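Local coordinates for BtGH115A (Bacteroides thetaiotaomicron, PDB 5BY3), which probably hydrolyses alpha-glucuronosyl linkages as a family GH115 4-O-methyl-alpha-glucuronidase with specificity for decorated arabinogalactans, at residues C244-C249 with V320-L325; D278-V283 with K328-D333. All coordinates share one frame; numbering follows the deposited sequence.

Contact 1 of 2, residues C244-C249 with V320-L325; sequences CEPMAC and VDQRGL
Gln322 is the first residue of 320-325 to reach across, and its side chain leaves the helix toward Pro246 and Met247. With chi1 at -78°, CG is turned to the side opposite the residue's own carbonyl, and from there the chain runs out extended, laying its aliphatic part against the selenomethionine Met247. CB and CG of Gln322 each stand 3.9 Å from Met247 SE, the two side chains crossing at a slant. Farther out, Gln322 NE2 comes 3.5 Å from Pro246 CB and 3.9 Å from Met247 CG, so the amide end rests on carbon atoms of the loop and forms no hydrogen bond with it. Its polar needs are met elsewhere: OE1 accepts from Gly293 N. The contact lies in the TIM-barrel-type domain of family GH115, whose eight parallel strands include 238-239 and 290-291; the loop 244-249 follows the first of these, and helix 308-329 follows the second. Replacing Gln322 by an alanine would probably leave Gly293 N without its acceptor and open a gap beside Met247 CG and Pro246 CB, where CG and the amide had packed. The next residue, Arg323, points away from the loop, to a salt bridge with Asp360. Leu325 then closes the far end of the contact, its CD1 4.1 Å from Met247 CE. Met247 gets there by bending at both chi2 (-84°) and chi3 (-69°), which turns the methyl toward Leu325, with CE also 3.8 Å from Gln322 O. From helix 265-283, Trp276 packs on Gln322, while Tyr273 and Glu277 pack on Leu325.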
loop_
_atom_site.group_PDB
_atom_site.type_symbol
_atom_site.label_atom_id
_atom_site.label_comp_id
_atom_site.label_asym_id
_atom_site.label_seq_id
_atom_site.Cartn_x
_atom_site.Cartn_y
_atom_site.Cartn_z
ATOM N N CYS A 244 2.471 -3.091 -17.986
ATOM C CA CYS A 244 2.249 -3.914 -19.185
ATOM C C CYS A 244 0.910 -3.602 -19.876
ATOM O O CYS A 244 0.327 -4.457 -20.580
ATOM C CB CYS A 244 2.264 -5.392 -18.785
ATOM S SG CYS A 244 0.899 -5.822 -17.657
ATOM N N GLU A 245 0.389 -2.395 -19.647
ATOM C CA GLU A 245 -0.895 -1.999 -20.236
ATOM C C GLU A 245 -0.770 -0.592 -20.849
ATOM O O GLU A 245 -1.422 0.381 -20.380
ATOM C CB GLU A 245 -1.997 -2.045 -19.198
ATOM C CG GLU A 245 -2.441 -3.397 -18.713
ATOM C CD GLU A 245 -3.449 -3.224 -17.602
ATOM O OE1 GLU A 245 -3.010 -2.961 -16.447
ATOM O OE2 GLU A 245 -4.670 -3.298 -17.881
ATOM N N PRO A 246 0.048 -0.498 -21.920
ATOM C CA PRO A 246 0.447 0.728 -22.592
ATOM C C PRO A 246 -0.652 1.646 -23.025
ATOM O O PRO A 246 -0.482 2.857 -22.880
ATOM C CB PRO A 246 1.182 0.237 -23.835
ATOM C CG PRO A 246 1.648 -1.126 -23.487
ATOM C CD PRO A 246 0.543 -1.682 -22.648
HETATM N N MSE A 247 -1.768 1.133 -23.573
HETATM C CA MSE A 247 -2.209 2.517 -24.020
HETATM C C MSE A 247 -3.612 2.624 -23.630
HETATM O O MSE A 247 -4.506 2.471 -24.472
HETATM C CB MSE A 247 -2.128 2.899 -25.529
HETATM C CG MSE A 247 -0.743 3.198 -26.085
HETATM SE SE MSE A 247 -0.243 5.069 -25.729
HETATM C CE MSE A 247 -1.571 5.723 -26.987
ATOM N N ALA A 248 -3.832 2.851 -22.338
ATOM C CA ALA A 248 -5.134 2.539 -21.721
ATOM C C ALA A 248 -5.623 1.133 -22.149
ATOM O O ALA A 248 -6.819 0.831 -22.102
ATOM C CB ALA A 248 -6.150 3.615 -22.074
ATOM N N CYS A 249 -4.667 0.281 -22.537
ATOM C CA CYS A 249 -4.924 -0.967 -23.251
ATOM C C CYS A 249 -4.494 -2.194 -22.485
ATOM O O CYS A 249 -3.317 -2.513 -22.372
ATOM C CB CYS A 249 -4.243 -0.952 -24.626
ATOM S SG CYS A 249 -5.367 -0.457 -25.937
ATOM N N VAL A 320 7.661 6.694 -30.118
ATOM C CA VAL A 320 7.442 7.628 -31.221
ATOM C C VAL A 320 6.051 7.450 -31.808
ATOM O O VAL A 320 5.366 8.441 -32.061
ATOM C CB VAL A 320 8.594 7.568 -32.282
ATOM C CG1 VAL A 320 8.281 8.414 -33.502
ATOM C CG2 VAL A 320 9.929 8.028 -31.681
ATOM N N ASP A 321 5.606 6.203 -31.950
ATOM C CA ASP A 321 4.254 5.924 -32.474
ATOM C C ASP A 321 3.162 6.150 -31.450
ATOM O O ASP A 321 2.033 6.544 -31.816
ATOM C CB ASP A 321 4.096 4.485 -32.967
ATOM C CG ASP A 321 5.187 4.037 -33.926
ATOM O OD1 ASP A 321 6.262 4.686 -34.011
ATOM O OD2 ASP A 321 4.954 2.986 -34.574
ATOM N N GLN A 322 3.476 5.849 -30.189
ATOM C CA GLN A 322 2.514 5.994 -29.100
ATOM C C GLN A 322 2.192 7.462 -28.830
ATOM O O GLN A 322 1.026 7.826 -28.772
ATOM C CB GLN A 322 3.000 5.308 -27.826
ATOM C CG GLN A 322 2.814 3.801 -27.857
ATOM C CD GLN A 322 3.361 3.130 -26.603
ATOM O OE1 GLN A 322 4.197 3.681 -25.881
ATOM N NE2 GLN A 322 2.888 1.924 -26.346
ATOM N N ARG A 323 3.224 8.289 -28.694
ATOM C CA ARG A 323 3.062 9.748 -28.653
ATOM C C ARG A 323 2.416 10.302 -29.954
ATOM O O ARG A 323 1.629 11.260 -29.915
ATOM C CB ARG A 323 4.397 10.425 -28.318
ATOM C CG ARG A 323 4.805 10.177 -26.875
ATOM C CD ARG A 323 6.278 10.320 -26.558
ATOM N NE ARG A 323 6.749 11.717 -26.497
ATOM C CZ ARG A 323 6.399 12.639 -25.593
ATOM N NH1 ARG A 323 5.536 12.375 -24.618
ATOM N NH2 ARG A 323 6.914 13.852 -25.669
ATOM N N GLY A 324 2.730 9.663 -31.084
ATOM C CA GLY A 324 2.032 9.880 -32.340
ATOM C C GLY A 324 0.526 9.868 -32.234
ATOM O O GLY A 324 -0.124 10.807 -32.692
ATOM N N LEU A 325 -0.047 8.822 -31.643
ATOM C CA LEU A 325 -1.522 8.721 -31.546
ATOM C C LEU A 325 -2.113 9.800 -30.635
ATOM O O LEU A 325 -3.243 10.267 -30.835
ATOM C CB LEU A 325 -1.951 7.366 -30.987
ATOM C CG LEU A 325 -1.742 6.136 -31.844
ATOM C CD1 LEU A 325 -1.340 4.908 -30.996
ATOM C CD2 LEU A 325 -3.011 5.917 -32.631
#

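Contact 2 of 2, residues D278-V283 with K328-D333; sequences DRVKEV and KYVNKD
Lys281 lays its aliphatic chain over one face of the Tyr329 ring. From CB, a chi1 of -82° swings CG away from its own carbonyl and over the ring, where CG makes a CH-pi contact, 3.9 Å from the ring centroid of Tyr329 and 20° off the ring normal. CG is displaced from the ring centre toward the rim, nearest to Tyr329 CE1. CD follows, with Lys281 CD 4.1 Å from Tyr329 CE1, and the extended chain then brings Lys281 CE to 3.4 Å from Tyr329 OH. The opposite face of the ring is met by Lys328 CG, so the aromatic plane sits between two lysine chains. The phenol oxygen is hydrogen-bonded to Glu277 OE1, a residue of the same helix as Lys281, which ties the far end of the ring to helix 265-283. Here the C-terminal parts of two helices outside the parallel strands of the GH115 TIM-barrel-type domain lie together: helix 265-283 comes before strand 290-291 in the chain, and helix 308-329 comes after it. Deeper in, Val280 CG1 meets Val330 CG2 at 4.0 Å, the two side chains crossing at about a right angle, and the same methyl of Val280 stands 4.4 Å from Tyr329 CB. Tyr290 of the intervening strand packs against Val330.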
loop_
_atom_site.group_PDB
_atom_site.type_symbol
_atom_site.label_atom_id
_atom_site.label_comp_id
_atom_site.label_asym_id
_atom_site.label_seq_id
_atom_site.Cartn_x
_atom_site.Cartn_y
_atom_site.Cartn_z
ATOM N N ASP A 278 -7.587 2.248 -31.720
ATOM C CA ASP A 278 -9.035 2.218 -31.573
ATOM C C ASP A 278 -9.434 2.749 -30.210
ATOM O O ASP A 278 -10.435 3.451 -30.076
ATOM C CB ASP A 278 -9.550 0.800 -31.773
ATOM C CG ASP A 278 -9.298 0.268 -33.181
ATOM O OD1 ASP A 278 -8.899 1.079 -34.052
ATOM O OD2 ASP A 278 -9.527 -0.959 -33.407
ATOM N N ARG A 279 -8.599 2.418 -29.215
ATOM C CA ARG A 279 -8.808 2.742 -27.813
ATOM C C ARG A 279 -8.560 4.221 -27.521
ATOM O O ARG A 279 -9.402 4.867 -26.934
ATOM C CB ARG A 279 -7.919 1.845 -26.935
ATOM C CG ARG A 279 -7.754 2.266 -25.483
ATOM C CD ARG A 279 -9.056 2.244 -24.673
ATOM N NE ARG A 279 -9.946 1.142 -25.013
ATOM C CZ ARG A 279 -9.791 -0.099 -24.588
ATOM N NH1 ARG A 279 -8.769 -0.422 -23.793
ATOM N NH2 ARG A 279 -10.651 -1.022 -24.950
ATOM N N VAL A 280 -7.394 4.731 -27.911
ATOM C CA VAL A 280 -7.101 6.162 -27.846
ATOM C C VAL A 280 -8.221 7.011 -28.488
ATOM O O VAL A 280 -8.540 8.063 -27.963
ATOM C CB VAL A 280 -5.745 6.469 -28.488
ATOM C CG1 VAL A 280 -5.295 7.896 -28.211
ATOM C CG2 VAL A 280 -4.700 5.489 -27.996
ATOM N N LYS A 281 -8.820 6.526 -29.587
ATOM C CA LYS A 281 -9.963 7.162 -30.247
ATOM C C LYS A 281 -11.160 7.334 -29.313
ATOM O O LYS A 281 -11.699 8.437 -29.203
ATOM C CB LYS A 281 -10.412 6.378 -31.491
ATOM C CG LYS A 281 -9.632 6.642 -32.763
ATOM C CD LYS A 281 -10.465 6.272 -33.986
ATOM C CE LYS A 281 -9.600 6.181 -35.239
ATOM N NZ LYS A 281 -10.342 5.758 -36.467
ATOM N N GLU A 282 -11.566 6.264 -28.632
ATOM C CA GLU A 282 -12.816 6.295 -27.840
ATOM C C GLU A 282 -12.711 6.977 -26.455
ATOM O O GLU A 282 -13.724 7.170 -25.766
ATOM C CB GLU A 282 -13.396 4.885 -27.716
ATOM C CG GLU A 282 -12.536 3.947 -26.895
ATOM C CD GLU A 282 -13.169 2.583 -26.681
ATOM O OE1 GLU A 282 -14.259 2.306 -27.234
ATOM O OE2 GLU A 282 -12.556 1.781 -25.950
ATOM N N VAL A 283 -11.491 7.373 -26.091
ATOM C CA VAL A 283 -11.107 7.708 -24.728
ATOM C C VAL A 283 -10.341 9.050 -24.659
ATOM O O VAL A 283 -9.918 9.462 -23.582
ATOM C CB VAL A 283 -10.334 6.467 -24.138
ATOM C CG1 VAL A 283 -8.879 6.711 -23.742
ATOM C CG2 VAL A 283 -11.141 5.739 -23.073
ATOM N N LYS A 328 -2.202 13.054 -32.591
ATOM C CA LYS A 328 -3.347 12.969 -33.492
ATOM C C LYS A 328 -4.775 12.947 -32.867
ATOM O O LYS A 328 -5.675 13.549 -33.450
ATOM C CB LYS A 328 -3.118 11.792 -34.476
ATOM C CG LYS A 328 -4.254 11.409 -35.418
ATOM C CD LYS A 328 -3.710 10.345 -36.350
ATOM C CE LYS A 328 -4.625 10.036 -37.520
ATOM N NZ LYS A 328 -3.846 9.282 -38.539
ATOM N N TYR A 329 -5.004 12.277 -31.730
ATOM C CA TYR A 329 -6.373 12.261 -31.138
ATOM C C TYR A 329 -6.588 12.972 -29.788
ATOM O O TYR A 329 -7.747 13.215 -29.397
ATOM C CB TYR A 329 -6.979 10.848 -31.050
ATOM C CG TYR A 329 -6.924 10.072 -32.317
ATOM C CD1 TYR A 329 -7.954 10.159 -33.261
ATOM C CD2 TYR A 329 -5.835 9.244 -32.592
ATOM C CE1 TYR A 329 -7.895 9.442 -34.457
ATOM C CE2 TYR A 329 -5.768 8.523 -33.778
ATOM C CZ TYR A 329 -6.796 8.625 -34.707
ATOM O OH TYR A 329 -6.712 7.900 -35.875
ATOM N N VAL A 330 -5.516 13.276 -29.053
ATOM C CA VAL A 330 -5.720 13.837 -27.704
ATOM C C VAL A 330 -5.332 15.311 -27.654
ATOM O O VAL A 330 -6.160 16.148 -27.281
ATOM C CB VAL A 330 -5.073 13.011 -26.528
ATOM C CG1 VAL A 330 -5.540 13.524 -25.165
ATOM C CG2 VAL A 330 -5.389 11.518 -26.622
ATOM N N ASN A 331 -4.099 15.637 -28.036
ATOM C CA ASN A 331 -3.626 17.015 -27.916
ATOM C C ASN A 331 -2.432 17.259 -28.812
ATOM O O ASN A 331 -1.449 16.518 -28.752
ATOM C CB ASN A 331 -3.279 17.315 -26.453
ATOM C CG ASN A 331 -3.159 18.795 -26.158
ATOM O OD1 ASN A 331 -2.487 19.545 -26.884
ATOM N ND2 ASN A 331 -3.768 19.218 -25.046
ATOM N N LYS A 332 -2.507 18.307 -29.626
ATOM C CA LYS A 332 -1.456 18.588 -30.594
ATOM C C LYS A 332 -0.082 18.843 -29.936
ATOM O O LYS A 332 0.947 18.494 -30.512
ATOM C CB LYS A 332 -1.879 19.703 -31.557
ATOM C CG LYS A 332 -1.082 19.737 -32.867
ATOM C CD LYS A 332 -1.113 18.421 -33.661
ATOM C CE LYS A 332 -0.006 18.363 -34.716
ATOM N NZ LYS A 332 0.356 16.970 -35.115
ATOM N N ASP A 333 -0.076 19.424 -28.733
ATOM C CA ASP A 333 1.121 19.431 -27.875
ATOM C C ASP A 333 1.012 18.248 -26.911
ATOM O O ASP A 333 0.061 18.191 -26.105
ATOM C CB ASP A 333 1.261 20.753 -27.090
ATOM C CG ASP A 333 2.626 20.891 -26.362
ATOM O OD1 ASP A 333 3.422 19.917 -26.266
ATOM O OD2 ASP A 333 2.911 22.000 -25.859
#

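Both contacts draw on helix 308-329, contact 1 through an inner turn and contact 2 through its C-terminal end, and their centres are 10 Å apart. Contact 1 is buried and sets a loop against the helix; contact 2 is partly buried and sets helix 265-283 against the C-terminal end of helix 308-329 and the residue that follows. Neither has a hydrogen bond across its segments. Their chemistry differs with depth: a selenomethionine and an amide chain inside, lysine methylenes on a tyrosine face toward the surface, with a valine pair behind. Helix 265-283 joins them directly, since Arg279 NH1 probably hydrogen-bonds to Ala248 O and Val280 packs against Met247.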